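Side-chain contacts in TgTwinScan_2721 - E2 domain (Toxoplasma gondii, PDB 2F4Z), which probably works as a ubiquitin-conjugating (E2) enzyme, accepting activated ubiquitin as a thioester and passing it on towards substrates: residues A35-E40 against H75-F80; A42-L47 against V65-V70; M111-K116 against L149-M154; W118-S123 against K170-N175. One frame throughout, in Å; residues are numbered along the deposited sequence.

Contact 1 (A35-E40 against H75-F80); sequences ARLLKE and HRWRGF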
loop_
_atom_site.group_PDB
_atom_site.type_symbol
_atom_site.label_atom_id
_atom_site.label_comp_id
_atom_site.label_asym_id
_atom_site.label_seq_id
_atom_site.Cartn_x
_atom_site.Cartn_y
_atom_site.Cartn_z
ATOM N N ALA A 35 -1.507 5.554 18.254
ATOM C CA ALA A 35 -2.794 5.367 17.606
ATOM C C ALA A 35 -2.675 4.619 16.244
ATOM O O ALA A 35 -3.482 3.719 15.935
ATOM C CB ALA A 35 -3.489 6.706 17.429
ATOM N N ARG A 36 -1.672 5.003 15.434
ATOM C CA ARG A 36 -1.429 4.320 14.156
ATOM C C ARG A 36 -1.097 2.839 14.360
ATOM O O ARG A 36 -1.705 1.960 13.735
ATOM C CB ARG A 36 -0.302 4.965 13.331
ATOM C CG ARG A 36 -0.180 4.189 11.998
ATOM C CD ARG A 36 0.881 4.711 11.119
ATOM N NE ARG A 36 1.258 3.754 10.064
ATOM C CZ ARG A 36 1.475 4.069 8.783
ATOM N NH1 ARG A 36 1.260 5.297 8.344
ATOM N NH2 ARG A 36 1.928 3.155 7.923
ATOM N N LEU A 37 -0.172 2.573 15.276
ATOM C CA LEU A 37 0.283 1.211 15.477
ATOM C C LEU A 37 -0.845 0.309 16.005
ATOM O O LEU A 37 -1.058 -0.816 15.485
ATOM C CB LEU A 37 1.555 1.182 16.348
ATOM C CG LEU A 37 2.896 1.517 15.682
ATOM C CD1 LEU A 37 4.019 1.544 16.719
ATOM C CD2 LEU A 37 3.197 0.427 14.643
ATOM N N LEU A 38 -1.647 0.842 16.939
ATOM C CA LEU A 38 -2.861 0.126 17.437
ATOM C C LEU A 38 -3.931 -0.161 16.364
ATOM O O LEU A 38 -4.525 -1.238 16.329
ATOM C CB LEU A 38 -3.476 0.859 18.649
ATOM C CG LEU A 38 -2.633 0.603 19.905
ATOM C CD1 LEU A 38 -2.927 1.634 20.980
ATOM C CD2 LEU A 38 -2.867 -0.829 20.389
ATOM N N LYS A 39 -4.151 0.781 15.464
ATOM C CA LYS A 39 -5.093 0.597 14.388
ATOM C C LYS A 39 -4.567 -0.364 13.336
ATOM O O LYS A 39 -5.363 -1.129 12.784
ATOM C CB LYS A 39 -5.427 1.922 13.732
ATOM C CG LYS A 39 -6.238 1.719 12.451
ATOM C CD LYS A 39 -7.344 2.702 12.271
ATOM C CE LYS A 39 -8.208 2.228 11.079
ATOM N NZ LYS A 39 -7.370 1.997 9.815
ATOM N N GLU A 40 -3.251 -0.317 13.033
ATOM C CA GLU A 40 -2.641 -1.358 12.225
ATOM C C GLU A 40 -2.888 -2.738 12.783
ATOM O O GLU A 40 -3.353 -3.600 12.079
ATOM C CB GLU A 40 -1.127 -1.125 12.007
ATOM C CG GLU A 40 -0.893 -0.010 11.039
ATOM C CD GLU A 40 0.487 -0.077 10.392
ATOM O OE1 GLU A 40 0.831 -1.185 9.985
ATOM O OE2 GLU A 40 1.226 0.937 10.348
ATOM N N HIS A 75 5.880 -1.434 20.055
ATOM C CA HIS A 75 7.055 -1.318 19.155
ATOM C C HIS A 75 7.787 -2.641 18.982
ATOM O O HIS A 75 8.815 -2.705 18.301
ATOM C CB HIS A 75 8.017 -0.240 19.659
ATOM C CG HIS A 75 7.535 1.139 19.362
ATOM N ND1 HIS A 75 6.710 1.833 20.211
ATOM C CD2 HIS A 75 7.675 1.914 18.256
ATOM C CE1 HIS A 75 6.390 2.991 19.665
ATOM N NE2 HIS A 75 6.970 3.073 18.485
ATOM N N ARG A 76 7.272 -3.701 19.605
ATOM C CA ARG A 76 7.849 -5.020 19.413
ATOM C C ARG A 76 6.721 -6.000 19.106
ATOM O O ARG A 76 5.785 -6.178 19.909
ATOM C CB ARG A 76 8.670 -5.422 20.653
ATOM C CG ARG A 76 9.436 -6.736 20.459
ATOM C CD ARG A 76 10.504 -6.589 19.335
ATOM N NE ARG A 76 11.393 -7.737 19.278
ATOM C CZ ARG A 76 12.547 -7.829 19.928
ATOM N NH1 ARG A 76 13.272 -8.933 19.793
ATOM N NH2 ARG A 76 12.977 -6.837 20.707
ATOM N N TRP A 77 6.733 -6.556 17.909
ATOM C CA TRP A 77 5.645 -7.450 17.491
ATOM C C TRP A 77 6.209 -8.778 17.038
ATOM O O TRP A 77 7.404 -8.919 16.691
ATOM C CB TRP A 77 4.869 -6.899 16.275
ATOM C CG TRP A 77 4.003 -5.649 16.395
ATOM C CD1 TRP A 77 4.037 -4.686 17.375
ATOM C CD2 TRP A 77 3.044 -5.203 15.433
ATOM N NE1 TRP A 77 3.147 -3.674 17.085
ATOM C CE2 TRP A 77 2.519 -3.969 15.898
ATOM C CE3 TRP A 77 2.572 -5.729 14.220
ATOM C CZ2 TRP A 77 1.546 -3.237 15.179
ATOM C CZ3 TRP A 77 1.592 -5.008 13.511
ATOM C CH2 TRP A 77 1.082 -3.783 14.004
ATOM N N ARG A 78 5.314 -9.735 16.968
ATOM C CA ARG A 78 5.564 -11.027 16.378
ATOM C C ARG A 78 4.620 -11.122 15.175
ATOM O O ARG A 78 3.444 -10.751 15.313
ATOM C CB ARG A 78 5.184 -12.063 17.402
ATOM C CG ARG A 78 5.830 -13.339 17.255
ATOM C CD ARG A 78 5.255 -14.250 18.369
ATOM N NE ARG A 78 5.720 -13.879 19.711
ATOM C CZ ARG A 78 6.932 -14.177 20.179
ATOM N NH1 ARG A 78 7.804 -14.838 19.391
ATOM N NH2 ARG A 78 7.277 -13.820 21.421
ATOM N N GLY A 79 5.157 -11.481 13.999
ATOM C CA GLY A 79 4.367 -11.675 12.788
ATOM C C GLY A 79 4.219 -13.176 12.540
ATOM O O GLY A 79 5.065 -13.952 12.966
ATOM N N PHE A 80 3.111 -13.566 11.902
ATOM C CA PHE A 80 2.794 -14.963 11.592
ATOM C C PHE A 80 2.382 -14.990 10.173
ATOM O O PHE A 80 1.589 -14.161 9.755
ATOM C CB PHE A 80 1.632 -15.504 12.450
ATOM C CG PHE A 80 1.942 -15.438 13.901
ATOM C CD1 PHE A 80 1.435 -14.413 14.695
ATOM C CD2 PHE A 80 2.862 -16.319 14.445
ATOM C CE1 PHE A 80 1.799 -14.344 16.010
ATOM C CE2 PHE A 80 3.234 -16.222 15.739
ATOM C CZ PHE A 80 2.684 -15.252 16.524
#
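Leu-37 meets two rings with its two methyl groups, CD1 lying over the imidazole of His-75 and CD2 beside the rim of the Trp-77 indole, a compact example of how a helix packs against a sheet. CD1 stands 3.7 Å above the imidazole plane, displaced towards the rim, a CH-pi contact. Leu-37 CD2 is 4.1 Å from Trp-77 CZ2. Placing CG of Leu-37 beside the backbone N (chi1 -79°) sends both branches off the helix towards these rings. Trp-77 meets the helix edge-on: its CZ2 is 3.6 Å from the backbone O of Leu-37, and CH2 is 4.0 Å from Glu-40 CB, which lies in the indole plane. NE1, close to the same edge, is bonded to Ile-74 O, which fixes the turn of the ring.

Further out, buried Glu-40 forms a salt bridge with Arg-36, whose NE donates to OE2 (2.8 Å, N-H...O 162°), on the anti side of the carboxylate. Tyr-104 OH bonds to the same oxygen and Ile-144 N to OE1, a network that probably stabilises the carboxylate charge and holds the group's rotation. Leu-41 and Ile-44 also touch Trp-77. This is the packing of the N-terminal helix against the antiparallel sheet of the ubiquitin-conjugating fold.

Contact 2 (A42-L47 against V65-V70); sequences ADIQQL and VSAQIV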
loop_
_atom_site.group_PDB
_atom_site.type_symbol
_atom_site.label_atom_id
_atom_site.label_comp_id
_atom_site.label_asym_id
_atom_site.label_seq_id
_atom_site.Cartn_x
_atom_site.Cartn_y
_atom_site.Cartn_z
ATOM N N ALA A 42 -5.262 -3.774 14.959
ATOM C CA ALA A 42 -6.683 -4.034 14.767
ATOM C C ALA A 42 -7.053 -4.416 13.341
ATOM O O ALA A 42 -7.846 -5.340 13.137
ATOM C CB ALA A 42 -7.515 -2.799 15.208
ATOM N N ASP A 43 -6.568 -3.687 12.329
ATOM C CA ASP A 43 -6.952 -4.058 10.973
ATOM C C ASP A 43 -6.328 -5.395 10.606
ATOM O O ASP A 43 -6.959 -6.204 9.932
ATOM C CB ASP A 43 -6.631 -2.954 9.936
ATOM C CG ASP A 43 -7.374 -1.626 10.238
ATOM O OD1 ASP A 43 -8.371 -1.613 10.989
ATOM O OD2 ASP A 43 -6.941 -0.568 9.766
ATOM N N ILE A 44 -5.109 -5.670 11.075
ATOM C CA ILE A 44 -4.499 -6.950 10.745
ATOM C C ILE A 44 -5.468 -8.088 11.220
ATOM O O ILE A 44 -5.797 -9.008 10.465
ATOM C CB ILE A 44 -3.051 -7.133 11.338
ATOM C CG1 ILE A 44 -2.055 -6.280 10.597
ATOM C CG2 ILE A 44 -2.611 -8.602 11.223
ATOM C CD1 ILE A 44 -0.713 -6.085 11.300
ATOM N N GLN A 45 -5.938 -7.994 12.459
ATOM C CA GLN A 45 -6.868 -8.997 13.012
ATOM C C GLN A 45 -8.211 -9.043 12.297
ATOM O O GLN A 45 -8.738 -10.117 12.027
ATOM C CB GLN A 45 -7.122 -8.753 14.496
ATOM C CG GLN A 45 -8.456 -9.359 14.939
ATOM C CD GLN A 45 -8.406 -9.863 16.330
ATOM O OE1 GLN A 45 -7.733 -10.869 16.616
ATOM N NE2 GLN A 45 -9.111 -9.170 17.228
ATOM N N GLN A 46 -8.768 -7.881 12.009
ATOM C CA GLN A 46 -10.048 -7.802 11.322
ATOM C C GLN A 46 -10.005 -8.494 9.929
ATOM O O GLN A 46 -11.016 -9.059 9.495
ATOM C CB GLN A 46 -10.494 -6.336 11.277
ATOM C CG GLN A 46 -11.450 -5.928 10.171
ATOM C CD GLN A 46 -11.014 -4.614 9.531
ATOM O OE1 GLN A 46 -10.927 -3.576 10.218
ATOM N NE2 GLN A 46 -10.704 -4.651 8.219
ATOM N N LEU A 47 -8.828 -8.521 9.277
ATOM C CA LEU A 47 -8.681 -9.121 7.923
ATOM C C LEU A 47 -8.451 -10.641 7.863
ATOM O O LEU A 47 -8.500 -11.354 8.874
ATOM C CB LEU A 47 -7.597 -8.401 7.105
ATOM C CG LEU A 47 -7.766 -7.194 6.148
ATOM C CD1 LEU A 47 -9.134 -7.094 5.377
ATOM C CD2 LEU A 47 -7.405 -5.871 6.809
ATOM N N VAL A 65 -1.981 -13.925 7.104
ATOM C CA VAL A 65 -1.021 -13.279 8.032
ATOM C C VAL A 65 -1.625 -12.754 9.312
ATOM O O VAL A 65 -2.814 -12.450 9.346
ATOM C CB VAL A 65 -0.188 -12.155 7.322
ATOM C CG1 VAL A 65 0.550 -12.746 6.105
ATOM C CG2 VAL A 65 -1.053 -10.961 6.930
ATOM N N SER A 66 -0.833 -12.648 10.386
ATOM C CA SER A 66 -1.319 -12.035 11.611
ATOM C C SER A 66 -0.151 -11.554 12.453
ATOM O O SER A 66 0.993 -11.768 12.080
ATOM C CB SER A 66 -2.215 -12.998 12.440
ATOM O OG SER A 66 -1.462 -14.112 12.962
ATOM N N ALA A 67 -0.460 -10.954 13.607
ATOM C CA ALA A 67 0.536 -10.230 14.391
ATOM C C ALA A 67 0.066 -10.103 15.841
ATOM O O ALA A 67 -1.146 -10.103 16.133
ATOM C CB ALA A 67 0.835 -8.852 13.751
ATOM N N GLN A 68 1.030 -10.012 16.738
ATOM C CA GLN A 68 0.760 -9.757 18.122
ATOM C C GLN A 68 1.831 -8.869 18.620
ATOM O O GLN A 68 2.986 -9.022 18.202
ATOM C CB GLN A 68 0.912 -11.029 18.938
ATOM C CG GLN A 68 -0.105 -12.016 18.591
ATOM C CD GLN A 68 0.171 -13.354 19.206
ATOM O OE1 GLN A 68 1.266 -13.627 19.748
ATOM N NE2 GLN A 68 -0.823 -14.213 19.121
ATOM N N ILE A 69 1.485 -8.023 19.583
ATOM C CA ILE A 69 2.509 -7.323 20.288
ATOM C C ILE A 69 3.165 -8.253 21.281
ATOM O O ILE A 69 2.621 -9.305 21.597
ATOM C CB ILE A 69 2.116 -5.900 20.865
ATOM C CG1 ILE A 69 1.751 -5.971 22.319
ATOM C CG2 ILE A 69 1.115 -5.128 19.954
ATOM C CD1 ILE A 69 1.402 -4.627 22.850
ATOM N N VAL A 70 4.372 -7.872 21.697
ATOM C CA VAL A 70 5.236 -8.669 22.521
ATOM C C VAL A 70 5.596 -7.940 23.805
ATOM O O VAL A 70 6.062 -6.802 23.780
ATOM C CB VAL A 70 6.518 -9.027 21.745
ATOM C CG1 VAL A 70 7.596 -9.626 22.692
ATOM C CG2 VAL A 70 6.173 -9.979 20.608
HETATM O O HOH W 1 -4.397 -9.870 8.307
#
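The backbone O of Ile-44 and the O of Val-65 share one water, which donates to both and so closes a polar bridge between helix and strand. The bond to Ile-44 O is the shorter, 2.7 Å, against 3.2 Å to Val-65 O. Ile-44 lies in the last turn of its helix, where the regular run of backbone bonds is ending; its carbonyl also takes a weak, longer bond from Leu-47 N. Neither carbonyl bonds directly to the other segment, and the water lets two acceptors face each other across the gap.

Beside this bridge the contact is apolar and rests on a single side chain. Ile-44 points at the strand with its two branches divided between backbone and side chain. CG2, which stands opposite the backbone N, presses on the strand's main chain, 3.7 Å from Ser-66 CA and 4.0 Å from Ala-67 N. CG1 lies beside the backbone N (chi1 -73°) and carries CD1 along the strand to Ala-67 CB, 4.0 Å away. The small serine and alanine here probably let the isoleucine approach the backbone itself, and the axes of helix 42-46 and strand 65-70 come within 7.7 Å, their N-to-C directions 140° apart.

Within the chain, strand 65-70 is an edge strand of the sheet; Ser-66 and Gln-68 pair with Phe-80 and Arg-78 of strand 77-82. Ala-67 touches Trp-77 of that inner strand, while Arg-145 of helix 144-156 reaches Ile-44 and Val-65, placing the contact where helix 33-46, the sheet and helix 144-156 converge.

Contact 3 (M111-K116 against L149-M154); sequences MKFVTK and LSIQAM
Ile-151 meets Phe-113 and Met-111 with different branches, and its first torsion sets the division: at chi1 -69° CG1 sits beside the backbone N, leaving CG2 on the far side from that N. The chain from CG1 is fully extended, which carries CD1 on to Met-111. The setting is the core of the ubiquitin-conjugating fold, where helix 144-156 backs the antiparallel sheet; here the axes of strand 111-113 and helix 149-154 pass 11.5 Å apart with their directions 40° apart, a spacing that large side chains fill.

CG2 of Ile-151 rests 3.6 Å from both CE1 and CZ of Phe-113, touching the far end of the ring as the two side chains run alongside in opposing senses. Met-111, itself extended beyond CG, reaches from the strand towards the helix until its SD is 3.8 Å from CD1 of Ile-151. Around them, Phe-94 and Leu-96 of the next strand and Leu-155 of the helix touch Phe-113, while Ile-81, Ile-129 and Leu-131 touch Ile-151. No hydrogen bond joins the segments, so dispersion contacts and burial carry the association. One turn on from Ile-151, Met-154 makes the loosest of these contacts, its CE standing 4.5 Å from Phe-113 CE1.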
loop_
_atom_site.group_PDB
_atom_site.type_symbol
_atom_site.label_atom_id
_atom_site.label_comp_id
_atom_site.label_asym_id
_atom_site.label_seq_id
_atom_site.Cartn_x
_atom_site.Cartn_y
_atom_site.Cartn_z
ATOM N N MET A 111 12.340 -6.706 10.211
ATOM C CA MET A 111 11.703 -8.013 10.286
ATOM C C MET A 111 12.725 -9.067 9.990
ATOM O O MET A 111 13.622 -8.863 9.153
ATOM C CB MET A 111 10.556 -8.081 9.287
ATOM C CG MET A 111 9.456 -7.051 9.580
ATOM S SD MET A 111 8.031 -7.506 8.622
ATOM C CE MET A 111 6.840 -6.229 8.996
ATOM N N LYS A 112 12.641 -10.169 10.715
ATOM C CA LYS A 112 13.446 -11.376 10.402
ATOM C C LYS A 112 12.651 -12.616 10.793
ATOM O O LYS A 112 11.773 -12.524 11.641
ATOM C CB LYS A 112 14.774 -11.374 11.157
ATOM C CG LYS A 112 14.610 -11.398 12.655
ATOM C CD LYS A 112 15.938 -11.408 13.320
ATOM C CE LYS A 112 15.707 -11.171 14.820
ATOM N NZ LYS A 112 16.908 -11.474 15.649
ATOM N N PHE A 113 12.930 -13.758 10.148
ATOM C CA PHE A 113 12.306 -15.006 10.549
ATOM C C PHE A 113 12.858 -15.475 11.876
ATOM O O PHE A 113 14.089 -15.424 12.125
ATOM C CB PHE A 113 12.458 -16.080 9.470
ATOM C CG PHE A 113 11.457 -15.931 8.318
ATOM C CD1 PHE A 113 11.567 -14.878 7.400
ATOM C CD2 PHE A 113 10.446 -16.873 8.142
ATOM C CE1 PHE A 113 10.610 -14.759 6.341
ATOM C CE2 PHE A 113 9.547 -16.796 7.114
ATOM C CZ PHE A 113 9.632 -15.741 6.177
ATOM N N VAL A 114 11.955 -15.864 12.761
ATOM C CA VAL A 114 12.350 -16.625 13.968
ATOM C C VAL A 114 12.332 -18.121 13.605
ATOM O O VAL A 114 13.313 -18.802 13.859
ATOM C CB VAL A 114 11.406 -16.317 15.141
ATOM C CG1 VAL A 114 11.610 -17.314 16.312
ATOM C CG2 VAL A 114 11.601 -14.851 15.546
ATOM N N THR A 115 11.247 -18.609 12.984
ATOM C CA THR A 115 11.154 -19.997 12.482
ATOM C C THR A 115 12.263 -20.281 11.434
ATOM O O THR A 115 12.429 -19.501 10.478
ATOM C CB THR A 115 9.834 -20.220 11.772
ATOM O OG1 THR A 115 8.730 -19.853 12.623
ATOM C CG2 THR A 115 9.690 -21.681 11.286
ATOM N N LYS A 116 13.037 -21.366 11.623
ATOM C CA LYS A 116 14.010 -21.834 10.596
ATOM C C LYS A 116 13.326 -22.122 9.269
ATOM O O LYS A 116 12.274 -22.802 9.181
ATOM C CB LYS A 116 14.807 -23.076 11.092
ATOM C CG LYS A 116 15.844 -22.848 12.202
ATOM C CD LYS A 116 16.928 -21.835 11.705
ATOM C CE LYS A 116 18.272 -21.809 12.491
ATOM N NZ LYS A 116 18.183 -21.471 13.977
ATOM N N LEU A 149 2.535 -9.507 3.845
ATOM C CA LEU A 149 2.046 -10.069 2.581
ATOM C C LEU A 149 3.153 -10.143 1.527
ATOM O O LEU A 149 3.217 -11.091 0.705
ATOM C CB LEU A 149 0.873 -9.228 2.012
ATOM C CG LEU A 149 -0.463 -9.247 2.793
ATOM C CD1 LEU A 149 -1.468 -8.251 2.182
ATOM C CD2 LEU A 149 -1.034 -10.669 2.858
ATOM N N SER A 150 4.004 -9.139 1.516
ATOM C CA SER A 150 5.072 -9.140 0.567
ATOM C C SER A 150 6.118 -10.243 0.910
ATOM O O SER A 150 6.703 -10.854 0.012
ATOM C CB SER A 150 5.647 -7.722 0.439
ATOM O OG SER A 150 6.940 -7.740 -0.124
ATOM N N ILE A 151 6.325 -10.516 2.207
ATOM C CA ILE A 151 7.203 -11.607 2.625
ATOM C C ILE A 151 6.555 -12.954 2.224
ATOM O O ILE A 151 7.189 -13.899 1.761
ATOM C CB ILE A 151 7.464 -11.545 4.118
ATOM C CG1 ILE A 151 8.339 -10.328 4.448
ATOM C CG2 ILE A 151 8.091 -12.874 4.623
ATOM C CD1 ILE A 151 8.700 -10.179 5.950
ATOM N N GLN A 152 5.255 -13.034 2.387
ATOM C CA GLN A 152 4.568 -14.243 2.020
ATOM C C GLN A 152 4.662 -14.484 0.513
ATOM O O GLN A 152 4.767 -15.623 0.093
ATOM C CB GLN A 152 3.126 -14.171 2.486
ATOM C CG GLN A 152 2.292 -15.446 2.175
ATOM C CD GLN A 152 0.879 -15.253 2.666
ATOM O OE1 GLN A 152 0.201 -14.363 2.196
ATOM N NE2 GLN A 152 0.465 -16.014 3.661
ATOM N N ALA A 153 4.660 -13.417 -0.301
ATOM C CA ALA A 153 4.768 -13.545 -1.743
ATOM C C ALA A 153 6.166 -13.968 -2.117
ATOM O O ALA A 153 6.335 -14.728 -3.084
ATOM C CB ALA A 153 4.436 -12.260 -2.435
ATOM N N MET A 154 7.165 -13.453 -1.399
ATOM C CA MET A 154 8.552 -13.867 -1.585
ATOM C C MET A 154 8.746 -15.421 -1.363
ATOM O O MET A 154 9.484 -16.080 -2.083
ATOM C CB MET A 154 9.387 -13.026 -0.642
ATOM C CG MET A 154 10.862 -13.054 -0.775
ATOM S SD MET A 154 11.763 -13.660 0.675
ATOM C CE MET A 154 10.887 -13.171 2.149
#

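Contact 4 (W118-S123 against K170-N175); sequences WHPNIS and KMMIEN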
loop_
_atom_site.group_PDB
_atom_site.type_symbol
_atom_site.label_atom_id
_atom_site.label_comp_id
_atom_site.label_asym_id
_atom_site.label_seq_id
_atom_site.Cartn_x
_atom_site.Cartn_y
_atom_site.Cartn_z
ATOM N N TRP A 118 14.238 -22.688 4.806
ATOM C CA TRP A 118 15.217 -22.937 3.749
ATOM C C TRP A 118 14.760 -22.197 2.510
ATOM O O TRP A 118 13.879 -22.664 1.819
ATOM C CB TRP A 118 15.223 -24.422 3.441
ATOM C CG TRP A 118 16.383 -24.875 2.582
ATOM C CD1 TRP A 118 16.344 -25.278 1.234
ATOM C CD2 TRP A 118 17.745 -24.954 2.990
ATOM N NE1 TRP A 118 17.623 -25.605 0.829
ATOM C CE2 TRP A 118 18.496 -25.416 1.875
ATOM C CE3 TRP A 118 18.406 -24.702 4.186
ATOM C CZ2 TRP A 118 19.856 -25.636 1.944
ATOM C CZ3 TRP A 118 19.774 -24.881 4.245
ATOM C CH2 TRP A 118 20.493 -25.357 3.117
ATOM N N HIS A 119 15.343 -21.010 2.244
ATOM C CA HIS A 119 14.855 -20.161 1.112
ATOM C C HIS A 119 16.065 -19.340 0.677
ATOM O O HIS A 119 16.799 -18.887 1.558
ATOM C CB HIS A 119 13.690 -19.246 1.628
ATOM C CG HIS A 119 12.959 -18.481 0.558
ATOM N ND1 HIS A 119 13.501 -17.392 -0.093
ATOM C CD2 HIS A 119 11.721 -18.650 0.031
ATOM C CE1 HIS A 119 12.642 -16.942 -0.986
ATOM N NE2 HIS A 119 11.539 -17.663 -0.908
ATOM N N PRO A 120 16.302 -19.138 -0.657
ATOM C CA PRO A 120 17.508 -18.390 -1.072
ATOM C C PRO A 120 17.551 -16.946 -0.557
ATOM O O PRO A 120 18.624 -16.421 -0.259
ATOM C CB PRO A 120 17.427 -18.411 -2.608
ATOM C CG PRO A 120 15.936 -18.676 -2.938
ATOM C CD PRO A 120 15.462 -19.557 -1.809
ATOM N N ASN A 121 16.378 -16.358 -0.351
ATOM C CA ASN A 121 16.219 -14.956 0.116
ATOM C C ASN A 121 16.049 -14.710 1.635
ATOM O O ASN A 121 15.800 -13.583 2.103
ATOM C CB ASN A 121 15.110 -14.341 -0.751
ATOM C CG ASN A 121 15.382 -14.574 -2.262
ATOM O OD1 ASN A 121 14.584 -15.178 -2.968
ATOM N ND2 ASN A 121 16.556 -14.085 -2.746
ATOM N N ILE A 122 16.284 -15.772 2.418
ATOM C CA ILE A 122 16.267 -15.714 3.862
ATOM C C ILE A 122 17.468 -16.451 4.385
ATOM O O ILE A 122 17.751 -17.579 3.942
ATOM C CB ILE A 122 14.964 -16.402 4.456
ATOM C CG1 ILE A 122 13.717 -15.980 3.660
ATOM C CG2 ILE A 122 14.930 -16.227 6.028
ATOM C CD1 ILE A 122 12.378 -16.767 3.933
ATOM N N SER A 123 18.187 -15.843 5.308
ATOM C CA SER A 123 19.330 -16.506 5.900
ATOM C C SER A 123 18.900 -17.770 6.699
ATOM O O SER A 123 18.014 -17.694 7.589
ATOM C CB SER A 123 20.061 -15.533 6.778
ATOM O OG SER A 123 21.085 -16.189 7.483
ATOM N N LYS A 170 23.293 -21.682 -3.831
ATOM C CA LYS A 170 24.136 -22.685 -4.512
ATOM C C LYS A 170 23.388 -23.987 -4.814
ATOM O O LYS A 170 23.425 -24.494 -5.956
ATOM C CB LYS A 170 25.374 -22.986 -3.692
ATOM C CG LYS A 170 26.440 -23.730 -4.494
ATOM C CD LYS A 170 27.835 -23.394 -3.974
ATOM C CE LYS A 170 28.266 -24.296 -2.830
ATOM N NZ LYS A 170 28.975 -25.519 -3.328
ATOM N N MET A 171 22.688 -24.517 -3.797
ATOM C CA MET A 171 21.910 -25.747 -3.959
ATOM C C MET A 171 20.785 -25.623 -4.967
ATOM O O MET A 171 20.359 -26.588 -5.569
ATOM C CB MET A 171 21.309 -26.211 -2.605
ATOM C CG MET A 171 20.215 -27.255 -2.791
ATOM S SD MET A 171 19.504 -27.902 -1.284
ATOM C CE MET A 171 20.973 -28.170 -0.303
ATOM N N MET A 172 20.248 -24.431 -5.113
ATOM C CA MET A 172 19.028 -24.268 -5.886
ATOM C C MET A 172 19.388 -24.271 -7.381
ATOM O O MET A 172 18.537 -24.501 -8.263
ATOM C CB MET A 172 18.391 -22.949 -5.493
ATOM C CG MET A 172 16.927 -22.895 -5.679
ATOM S SD MET A 172 16.385 -21.216 -5.263
ATOM C CE MET A 172 14.782 -21.394 -6.014
ATOM N N ILE A 173 20.667 -23.988 -7.626
ATOM C CA ILE A 173 21.260 -23.930 -8.972
ATOM C C ILE A 173 21.709 -25.373 -9.368
ATOM O O ILE A 173 21.141 -25.990 -10.282
ATOM C CB ILE A 173 22.425 -22.852 -9.002
ATOM C CG1 ILE A 173 21.876 -21.439 -8.676
ATOM C CG2 ILE A 173 23.197 -22.860 -10.320
ATOM C CD1 ILE A 173 22.956 -20.407 -8.190
ATOM N N GLU A 174 22.687 -25.903 -8.638
ATOM C CA GLU A 174 23.149 -27.285 -8.754
ATOM C C GLU A 174 22.028 -28.363 -8.745
ATOM O O GLU A 174 22.006 -29.311 -9.581
ATOM C CB GLU A 174 24.110 -27.558 -7.597
ATOM C CG GLU A 174 25.331 -26.597 -7.483
ATOM C CD GLU A 174 26.222 -27.003 -6.320
ATOM O OE1 GLU A 174 25.833 -27.984 -5.642
ATOM O OE2 GLU A 174 27.291 -26.381 -6.067
ATOM N N ASN A 175 21.083 -28.234 -7.812
ATOM C CA ASN A 175 20.149 -29.306 -7.593
ATOM C C ASN A 175 18.881 -28.738 -7.016
ATOM O O ASN A 175 18.670 -28.733 -5.781
ATOM C CB ASN A 175 20.767 -30.395 -6.675
ATOM C CG ASN A 175 19.898 -31.642 -6.552
ATOM O OD1 ASN A 175 18.726 -31.628 -6.879
ATOM N ND2 ASN A 175 20.481 -32.731 -6.047
#
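Pro-120 and Met-172 bring their CA atoms to 7.7 Å, the proline standing in a type I turn from His-119 to Ile-122 and the methionine on the last turns of helix 166-174. Two neighbouring methionines divide the work. Met-172, extended beyond CG, drives its sulfur against the proline ring, Met-172 SD being 3.5 Å from Pro-120 CG and 3.9 Å from Pro-120 CD.

Met-171 takes the tryptophan in a Met-aromatic contact. Its SD lies at the edge of the five-membered ring, 4.7 Å from the centroid and 74° off the normal, with Trp-118 NE1 the nearest ring atom. The chain bends at its last torsion (chi3 -44°), which brings CE round to 3.6 Å from Trp-118 CZ2, so that sulfur and methyl both touch the indole. Phe-179 and Trp-186 also meet this ring.

Within the turn, Asn-121 N donates to His-119 ND1 (3.1 Å, N-H...N 151°) close to the imidazole plane, while NE2 is bonded to Met-154 O; with both nitrogens engaged, the ring's orientation is fixed. The amide of Asn-121 is held as well, its OD1 bonded to Val-159 N. His-119, Pro-120 and Asn-121 form the His-Pro-Asn signature that precedes the active-site cysteine in ubiquitin-conjugating enzymes, here braced by the helical C-terminal part of the fold.

The four contacts run from one end of the domain to the other. Contacts 1 and 2 form one continuous patch, their centres 7 Å apart, both made by helix 33-46; contact 2 is nested inside the chain loop that contact 1 closes. Contact 3 lies almost at the centre of the chain, about 15 Å from the centre of contact 2, which it meets through Val-65 against Leu-149 and Gln-152. It is equally far from the centre of contact 4, touching it through Ile-122 on Phe-113 and the His-119 NE2 bond to Met-154 O. Contacts 1 and 4 are about 31 Å apart between centres, so the N-terminal helix is remote from the His-Pro-Asn turn.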